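Local coordinates for 5-nitroimidazole antibiotic resistance protein (PDB 2FG9) that binds FAD between paired subunits and probably acts as a flavin-dependent oxidoreductase, with a putative role in resistance to 5-nitroimidazole antibiotics, at residues A[41-46]-A[55-60]; A[87-92]-A[113-118]. All blocks are in the same frame, centred on the assembly; numbering follows the deposited sequence.

In the fold
Strands 41-46 and 85-99 are neighbours in one antiparallel sheet, and interactions 1 and 2 share that seam, their centres about 9 Å apart. Probable hydrogen bonds join them, from Gly44 N to Cys87 O at 2.8 Å and from Phe42 N to Thr89 O at 3.0 Å. Cys41 SG packs on Ile88 CG2 at 3.4 Å. The two contacts serve different FAD molecules: interaction 1 holds the flavin end of one, interaction 2 the adenosine end of another. Because each cofactor also takes the complementary group from the second subunit, the pair illustrates how two copies of one chain can build two equivalent pockets, each subunit giving the flavin side of one and the adenosine side of the other.

Interaction 1. Residues A[41-46]-A[55-60]; sequences CFVGIT and VPMNFG. With FAD (flavin-adenine dinucleotide), chain C.
Pro56 faces Phe42 at a non-hydrogen-bonded position of the sheet, where a residue lacking an N-H costs the pairing nothing, and it spends its carbonyl on the cofactor: O2' of FAD donates to Pro56 O at 2.7 Å. The proline CB meets Phe42 CE2 at 3.8 Å, the two rings crossing at a slant. On either side of this pair the backbones are doubly bonded, Cys41 with Met57 and Val43 with Val55; the bond from Val43 N to Val55 O is nearly straight (170°). On the opposite face, Met57 is modelled as selenomethionine. Its CG, anti to the carbonyl carbon (chi1 -79°), lies over a face of the isoalloxazine, 3.7 Å from C4X of FAD; the bend at chi3 (83°) then brings CE to 3.2 Å from N3. Asn58 N comes in from above the flavin plane and divides its hydrogen between N5 at 2.9 Å and O4 at 3.0 Å. The Phe59 side chain turns toward strand 41-46, its CD1 against Cys41 CB and its ring oblique to the sulfur. A hairpin strand that gives its backbone to a flavin is consistent with the split-barrel fold of the pyridoxamine 5'-phosphate oxidase family.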
loop_
_atom_site.group_PDB
_atom_site.type_symbol
_atom_site.label_atom_id
_atom_site.label_comp_id
_atom_site.label_asym_id
_atom_site.label_seq_id
_atom_site.Cartn_x
_atom_site.Cartn_y
_atom_site.Cartn_z
ATOM N N CYS A 41 0.415 22.977 1.842
ATOM C CA CYS A 41 0.469 23.778 3.021
ATOM C C CYS A 41 -0.809 24.595 3.048
ATOM O O CYS A 41 -1.492 24.748 2.016
ATOM C CB CYS A 41 1.722 24.645 3.004
ATOM S SG CYS A 41 1.687 26.067 1.929
ATOM N N PHE A 42 -1.146 25.066 4.239
ATOM C CA PHE A 42 -2.351 25.836 4.461
ATOM C C PHE A 42 -1.963 27.228 4.872
ATOM O O PHE A 42 -1.383 27.442 5.919
ATOM C CB PHE A 42 -3.272 25.097 5.470
ATOM C CG PHE A 42 -3.682 23.751 4.952
ATOM C CD1 PHE A 42 -2.794 22.715 4.951
ATOM C CD2 PHE A 42 -4.900 23.569 4.356
ATOM C CE1 PHE A 42 -3.139 21.501 4.439
ATOM C CE2 PHE A 42 -5.238 22.358 3.815
ATOM C CZ PHE A 42 -4.367 21.323 3.857
ATOM N N VAL A 43 -2.237 28.168 3.976
ATOM C CA VAL A 43 -1.831 29.539 4.121
ATOM C C VAL A 43 -2.998 30.335 4.713
ATOM O O VAL A 43 -4.069 30.443 4.100
ATOM C CB VAL A 43 -1.398 30.142 2.754
ATOM C CG1 VAL A 43 -0.867 31.551 2.927
ATOM C CG2 VAL A 43 -0.370 29.249 2.072
ATOM N N GLY A 44 -2.764 30.866 5.908
ATOM C CA GLY A 44 -3.669 31.783 6.564
ATOM C C GLY A 44 -3.337 33.218 6.208
ATOM O O GLY A 44 -2.175 33.649 6.320
ATOM N N ILE A 45 -4.375 33.947 5.785
ATOM C CA ILE A 45 -4.298 35.348 5.423
ATOM C C ILE A 45 -5.482 36.020 6.145
ATOM O O ILE A 45 -6.578 35.431 6.232
ATOM C CB ILE A 45 -4.515 35.491 3.919
ATOM C CG1 ILE A 45 -3.624 34.522 3.155
ATOM C CG2 ILE A 45 -4.260 36.879 3.453
ATOM C CD1 ILE A 45 -3.915 34.475 1.673
ATOM N N THR A 46 -5.278 37.229 6.660
ATOM C CA THR A 46 -6.378 38.003 7.205
ATOM C C THR A 46 -7.097 38.639 6.053
ATOM O O THR A 46 -6.466 39.230 5.180
ATOM C CB THR A 46 -5.900 39.054 8.169
ATOM O OG1 THR A 46 -5.141 38.405 9.192
ATOM C CG2 THR A 46 -7.097 39.770 8.809
ATOM N N VAL A 55 -6.044 29.017 2.861
ATOM C CA VAL A 55 -6.079 28.542 1.503
ATOM C C VAL A 55 -4.974 27.484 1.367
ATOM O O VAL A 55 -3.831 27.709 1.782
ATOM C CB VAL A 55 -5.986 29.816 0.549
ATOM C CG1 VAL A 55 -4.565 30.367 0.473
ATOM C CG2 VAL A 55 -6.491 29.507 -0.813
ATOM N N PRO A 56 -5.301 26.293 0.848
ATOM C CA PRO A 56 -4.190 25.374 0.620
ATOM C C PRO A 56 -3.419 25.715 -0.630
ATOM O O PRO A 56 -4.004 26.184 -1.592
ATOM C CB PRO A 56 -4.868 24.022 0.417
ATOM C CG PRO A 56 -6.220 24.353 -0.054
ATOM C CD PRO A 56 -6.581 25.729 0.414
HETATM N N MSE A 57 -2.131 25.405 -0.619
HETATM C CA MSE A 57 -1.253 25.742 -1.708
HETATM C C MSE A 57 -0.066 24.836 -1.785
HETATM O O MSE A 57 0.352 24.271 -0.795
HETATM C CB MSE A 57 -0.814 27.209 -1.562
HETATM C CG MSE A 57 -1.933 28.125 -2.059
HETATM SE SE MSE A 57 -1.524 29.799 -1.917
HETATM C CE MSE A 57 -0.462 30.088 -3.584
ATOM N N ASN A 58 0.486 24.685 -2.980
ATOM C CA ASN A 58 1.746 23.974 -3.118
ATOM C C ASN A 58 2.888 24.908 -2.760
ATOM O O ASN A 58 2.695 26.089 -2.639
ATOM C CB ASN A 58 1.865 23.433 -4.523
ATOM C CG ASN A 58 0.798 22.413 -4.816
ATOM O OD1 ASN A 58 0.138 22.493 -5.820
ATOM N ND2 ASN A 58 0.570 21.499 -3.893
ATOM N N PHE A 59 4.064 24.371 -2.539
ATOM C CA PHE A 59 5.127 25.151 -2.014
ATOM C C PHE A 59 6.471 24.458 -2.204
ATOM O O PHE A 59 6.565 23.234 -2.490
ATOM C CB PHE A 59 4.904 25.373 -0.522
ATOM C CG PHE A 59 5.122 24.139 0.297
ATOM C CD1 PHE A 59 4.106 23.241 0.476
ATOM C CD2 PHE A 59 6.369 23.839 0.819
ATOM C CE1 PHE A 59 4.307 22.086 1.184
ATOM C CE2 PHE A 59 6.591 22.674 1.535
ATOM C CZ PHE A 59 5.566 21.796 1.701
ATOM N N GLY A 60 7.505 25.260 -2.012
ATOM C CA GLY A 60 8.833 24.813 -1.859
ATOM C C GLY A 60 9.415 25.469 -0.640
ATOM O O GLY A 60 8.947 26.514 -0.163
HETATM P PA FAD C . -10.667 33.392 -4.905
HETATM O O1A FAD C . -10.244 34.843 -4.756
HETATM O O2A FAD C . -11.119 32.928 -6.278
HETATM O O5B FAD C . -11.857 33.133 -3.851
HETATM C C5B FAD C . -13.146 32.768 -4.279
HETATM C C4B FAD C . -13.878 32.062 -3.138
HETATM O O4B FAD C . -13.954 30.659 -3.413
HETATM C C3B FAD C . -13.248 32.189 -1.743
HETATM O O3B FAD C . -13.522 33.391 -1.041
HETATM C C2B FAD C . -13.820 30.945 -1.088
HETATM O O2B FAD C . -15.185 31.072 -0.705
HETATM C C1B FAD C . -13.694 29.929 -2.226
HETATM N N9A FAD C . -12.356 29.264 -2.182
HETATM C C8A FAD C . -11.136 29.798 -2.497
HETATM N N7A FAD C . -10.189 28.868 -2.279
HETATM C C5A FAD C . -10.767 27.713 -1.855
HETATM C C6A FAD C . -10.233 26.436 -1.502
HETATM N N6A FAD C . -9.099 26.011 -2.090
HETATM N N1A FAD C . -11.114 25.465 -1.069
HETATM C C2A FAD C . -12.485 25.737 -1.002
HETATM N N3A FAD C . -13.017 26.973 -1.339
HETATM C C4A FAD C . -12.157 27.960 -1.774
HETATM N N1 FAD C . -3.547 27.839 -5.805
HETATM C C2 FAD C . -2.500 28.659 -6.201
HETATM O O2 FAD C . -2.713 29.788 -6.664
HETATM N N3 FAD C . -1.210 28.186 -6.107
HETATM C C4 FAD C . -0.962 26.905 -5.598
HETATM O O4 FAD C . 0.171 26.673 -5.242
HETATM C C4X FAD C . -2.005 26.089 -5.196
HETATM N N5 FAD C . -1.829 24.809 -4.684
HETATM C C5X FAD C . -2.952 24.034 -4.287
HETATM C C6 FAD C . -2.785 22.787 -3.759
HETATM C C7 FAD C . -3.868 22.037 -3.340
HETATM C C7M FAD C . -3.495 21.155 -2.192
HETATM C C8 FAD C . -5.145 22.536 -3.471
HETATM C C8M FAD C . -6.358 21.914 -2.897
HETATM C C9 FAD C . -5.337 23.774 -4.008
HETATM C C9A FAD C . -4.240 24.528 -4.393
HETATM N N10 FAD C . -4.381 25.813 -4.878
HETATM C C10 FAD C . -3.307 26.583 -5.285
HETATM C "C1'" FAD C . -5.693 26.476 -4.836
HETATM C "C2'" FAD C . -5.602 27.645 -3.887
HETATM O "O2'" FAD C . -6.282 27.214 -2.712
HETATM C "C3'" FAD C . -6.196 28.758 -4.776
HETATM O "O3'" FAD C . -5.356 29.877 -5.046
HETATM C "C4'" FAD C . -7.511 29.181 -4.220
HETATM O "O4'" FAD C . -8.397 28.056 -4.183
HETATM C "C5'" FAD C . -7.889 30.401 -5.074
HETATM O "O5'" FAD C . -7.294 31.425 -4.295
HETATM P P FAD C . -7.952 32.876 -4.083
HETATM O O1P FAD C . -7.359 33.757 -5.194
HETATM O O2P FAD C . -7.752 33.402 -2.685
HETATM O O3P FAD C . -9.472 32.458 -4.371
#

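Interaction 2. Residues A[87-92]-A[113-118]; sequences CITFSL and SAMCRG. With FAD (flavin-adenine dinucleotide), chain B.
Cys87 and Met115 make the closest approach of side chain to side chain across the strands, diagonal to the pairing: the cysteine sulfur, Cys87 SG, closes to 3.4 Å from Met115 CG, having swung opposite its own backbone N (chi1 -175°). Around it the backbone is equally close-knit. Ile88 N to Cys116 O and Cys116 N to Ile88 O are both 2.8 Å, the first almost straight (178°), and Phe90 and Ala114 exchange two more bonds. On the face carrying Ile88, Phe90, Ala114 and Cys116, the Phe90 ring turns its edge to Ala114 O and brings CE1 to 3.9 Å from Cys116 SG, an oblique sulfur-aromatic contact.

Side-chain packing thins at Ser91 and Leu92, both partly exposed: Ser91 CB comes no nearer than 4.1 Å to Ser113 CB, although Ser113 itself is buried. The work done here is for the cofactor. FAD N6A, the adenine amino group, donates to Ser113 OG at 2.7 Å; a chi1 of 53° places that oxygen between backbone N and carbonyl carbon. Met115, a selenomethionine in the crystal, lays its methyl CE over the adenine face, 3.4 Å from C5A, while its selenium lies over one face of the Arg117 guanidinium, displaced toward its rim. That partly exposed arginine reaches the ribose with an extended chain: Arg117 NH2 bonds FAD O3B at 3.3 Å, and NH1 adds a weak bond to O2B. Base and sugar are thus gripped separately from a single strand.

Thr89 OG1 hydrogen-bonds Val54 O of the second subunit, whose Pro56 also packs on Thr89 and Ser113. Helix 28-37 covers Ala114 and Cys116 on the other face, strand 41-46 flanks 87-92, and strand 156-175 runs beside 113-118 and supplies Thr166 to the same FAD.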
loop_
_atom_site.group_PDB
_atom_site.type_symbol
_atom_site.label_atom_id
_atom_site.label_comp_id
_atom_site.label_asym_id
_atom_site.label_seq_id
_atom_site.Cartn_x
_atom_site.Cartn_y
_atom_site.Cartn_z
ATOM N N CYS A 87 0.372 32.940 7.994
ATOM C CA CYS A 87 0.723 31.812 8.845
ATOM C C CYS A 87 0.554 30.546 7.990
ATOM O O CYS A 87 -0.531 30.231 7.526
ATOM C CB CYS A 87 -0.141 31.798 10.107
ATOM S SG CYS A 87 0.322 30.522 11.287
ATOM N N ILE A 88 1.657 29.867 7.717
ATOM C CA ILE A 88 1.630 28.738 6.837
ATOM C C ILE A 88 1.883 27.468 7.635
ATOM O O ILE A 88 2.925 27.296 8.246
ATOM C CB ILE A 88 2.646 28.898 5.711
ATOM C CG1 ILE A 88 2.420 30.229 4.987
ATOM C CG2 ILE A 88 2.536 27.698 4.763
ATOM C CD1 ILE A 88 3.357 30.524 3.836
ATOM N N THR A 89 0.905 26.575 7.596
ATOM C CA THR A 89 0.859 25.397 8.461
ATOM C C THR A 89 0.873 24.109 7.678
ATOM O O THR A 89 0.340 24.025 6.571
ATOM C CB THR A 89 -0.382 25.478 9.337
ATOM O OG1 THR A 89 -0.282 26.651 10.153
ATOM C CG2 THR A 89 -0.502 24.306 10.244
ATOM N N PHE A 90 1.520 23.104 8.252
ATOM C CA PHE A 90 1.781 21.824 7.565
ATOM C C PHE A 90 1.458 20.701 8.532
ATOM O O PHE A 90 1.724 20.839 9.719
ATOM C CB PHE A 90 3.258 21.660 7.172
ATOM C CG PHE A 90 3.852 22.839 6.463
ATOM C CD1 PHE A 90 4.236 23.965 7.166
ATOM C CD2 PHE A 90 4.081 22.803 5.102
ATOM C CE1 PHE A 90 4.820 25.025 6.520
ATOM C CE2 PHE A 90 4.628 23.862 4.460
ATOM C CZ PHE A 90 4.993 24.979 5.160
ATOM N N SER A 91 0.896 19.604 8.051
ATOM C CA SER A 91 0.743 18.465 8.920
ATOM C C SER A 91 0.701 17.177 8.182
ATOM O O SER A 91 0.138 17.104 7.110
ATOM C CB SER A 91 -0.535 18.588 9.754
ATOM O OG SER A 91 -0.662 17.462 10.582
ATOM N N LEU A 92 1.250 16.136 8.796
ATOM C CA LEU A 92 1.199 14.798 8.213
ATOM C C LEU A 92 0.083 14.050 8.906
ATOM O O LEU A 92 -0.344 14.407 10.040
ATOM C CB LEU A 92 2.509 14.056 8.446
ATOM C CG LEU A 92 3.749 14.962 8.452
ATOM C CD1 LEU A 92 4.982 14.193 8.985
ATOM C CD2 LEU A 92 3.943 15.566 7.025
ATOM N N SER A 113 2.922 18.646 13.314
ATOM C CA SER A 113 2.719 19.765 12.434
ATOM C C SER A 113 3.814 20.772 12.550
ATOM O O SER A 113 4.495 20.841 13.551
ATOM C CB SER A 113 1.417 20.496 12.749
ATOM O OG SER A 113 1.330 20.852 14.114
ATOM N N ALA A 114 3.948 21.574 11.506
ATOM C CA ALA A 114 4.847 22.709 11.509
ATOM C C ALA A 114 4.024 23.939 11.200
ATOM O O ALA A 114 2.970 23.840 10.595
ATOM C CB ALA A 114 5.905 22.541 10.509
HETATM N N MSE A 115 4.527 25.079 11.654
HETATM C CA MSE A 115 3.917 26.362 11.431
HETATM C C MSE A 115 4.991 27.360 11.165
HETATM O O MSE A 115 5.911 27.468 11.934
HETATM C CB MSE A 115 3.146 26.786 12.661
HETATM C CG MSE A 115 2.336 28.037 12.449
HETATM SE SE MSE A 115 1.551 28.675 14.087
HETATM C CE MSE A 115 0.248 27.191 14.338
ATOM N N CYS A 116 4.850 28.090 10.068
ATOM C CA CYS A 116 5.762 29.157 9.687
ATOM C C CYS A 116 5.037 30.489 9.594
ATOM O O CYS A 116 4.043 30.603 8.910
ATOM C CB CYS A 116 6.359 28.896 8.310
ATOM S SG CYS A 116 7.395 27.421 8.183
ATOM N N ARG A 117 5.599 31.509 10.221
ATOM C CA ARG A 117 5.060 32.875 10.143
ATOM C C ARG A 117 6.078 33.737 9.415
ATOM O O ARG A 117 7.271 33.665 9.690
ATOM C CB ARG A 117 4.822 33.436 11.525
ATOM C CG ARG A 117 3.582 32.844 12.275
ATOM C CD ARG A 117 3.195 33.853 13.330
ATOM N NE ARG A 117 2.236 33.483 14.389
ATOM C CZ ARG A 117 2.476 32.578 15.333
ATOM N NH1 ARG A 117 3.606 31.868 15.333
ATOM N NH2 ARG A 117 1.560 32.349 16.261
ATOM N N GLY A 118 5.602 34.561 8.496
ATOM C CA GLY A 118 6.491 35.455 7.756
ATOM C C GLY A 118 5.652 36.377 6.935
ATOM O O GLY A 118 4.431 36.373 7.048
HETATM P PA FAD B . -0.550 27.688 22.044
HETATM O O1A FAD B . -1.441 28.782 22.609
HETATM O O2A FAD B . 0.155 26.775 23.030
HETATM O O5B FAD B . 0.556 28.407 21.119
HETATM C C5B FAD B . 1.927 28.325 21.421
HETATM C C4B FAD B . 2.741 28.579 20.153
HETATM O O4B FAD B . 3.302 27.346 19.689
HETATM C C3B FAD B . 1.979 29.176 18.961
HETATM O O3B FAD B . 1.774 30.580 18.991
HETATM C C2B FAD B . 2.866 28.702 17.824
HETATM O O2B FAD B . 4.071 29.448 17.687
HETATM C C1B FAD B . 3.189 27.276 18.277
HETATM N N9A FAD B . 2.148 26.327 17.780
HETATM C C8A FAD B . 0.854 26.190 18.207
HETATM N N7A FAD B . 0.251 25.246 17.463
HETATM C C5A FAD B . 1.136 24.729 16.569
HETATM C C6A FAD B . 1.024 23.712 15.573
HETATM N N6A FAD B . 0.153 22.702 15.758
HETATM N N1A FAD B . 2.132 23.447 14.793
HETATM C C2A FAD B . 3.324 24.150 15.000
HETATM N N3A FAD B . 3.446 25.141 15.962
HETATM C C4A FAD B . 2.353 25.426 16.753
HETATM N N1 FAD B . -5.321 20.454 19.355
HETATM C C2 FAD B . -6.539 20.563 20.012
HETATM O O2 FAD B . -6.669 21.299 20.999
HETATM N N3 FAD B . -7.603 19.806 19.573
HETATM C C4 FAD B . -7.461 18.959 18.467
HETATM O O4 FAD B . -8.481 18.580 17.940
HETATM C C4X FAD B . -6.249 18.855 17.807
HETATM N N5 FAD B . -6.039 18.034 16.705
HETATM C C5X FAD B . -4.765 17.987 16.078
HETATM C C6 FAD B . -4.559 17.203 14.980
HETATM C C7 FAD B . -3.333 17.174 14.342
HETATM C C7M FAD B . -3.498 16.926 12.877
HETATM C C8 FAD B . -2.286 17.928 14.824
HETATM C C8M FAD B . -0.994 18.122 14.131
HETATM C C9 FAD B . -2.465 18.708 15.928
HETATM C C9A FAD B . -3.709 18.753 16.537
HETATM N N10 FAD B . -3.955 19.580 17.615
HETATM C C10 FAD B . -5.181 19.635 18.253
HETATM C "C1'" FAD B . -2.946 20.563 18.035
HETATM C "C2'" FAD B . -3.504 21.944 17.802
HETATM O "O2'" FAD B . -2.833 22.418 16.638
HETATM C "C3'" FAD B . -3.232 22.581 19.181
HETATM O "O3'" FAD B . -4.366 23.060 19.899
HETATM C "C4'" FAD B . -2.188 23.632 19.039
HETATM O "O4'" FAD B . -0.988 23.046 18.522
HETATM C "C5'" FAD B . -2.156 24.300 20.422
HETATM O "O5'" FAD B . -3.126 25.313 20.215
HETATM P P FAD B . -3.006 26.795 20.826
HETATM O O1P FAD B . -3.751 26.742 22.169
HETATM O O2P FAD B . -3.497 27.854 19.872
HETATM O O3P FAD B . -1.413 26.818 21.004
#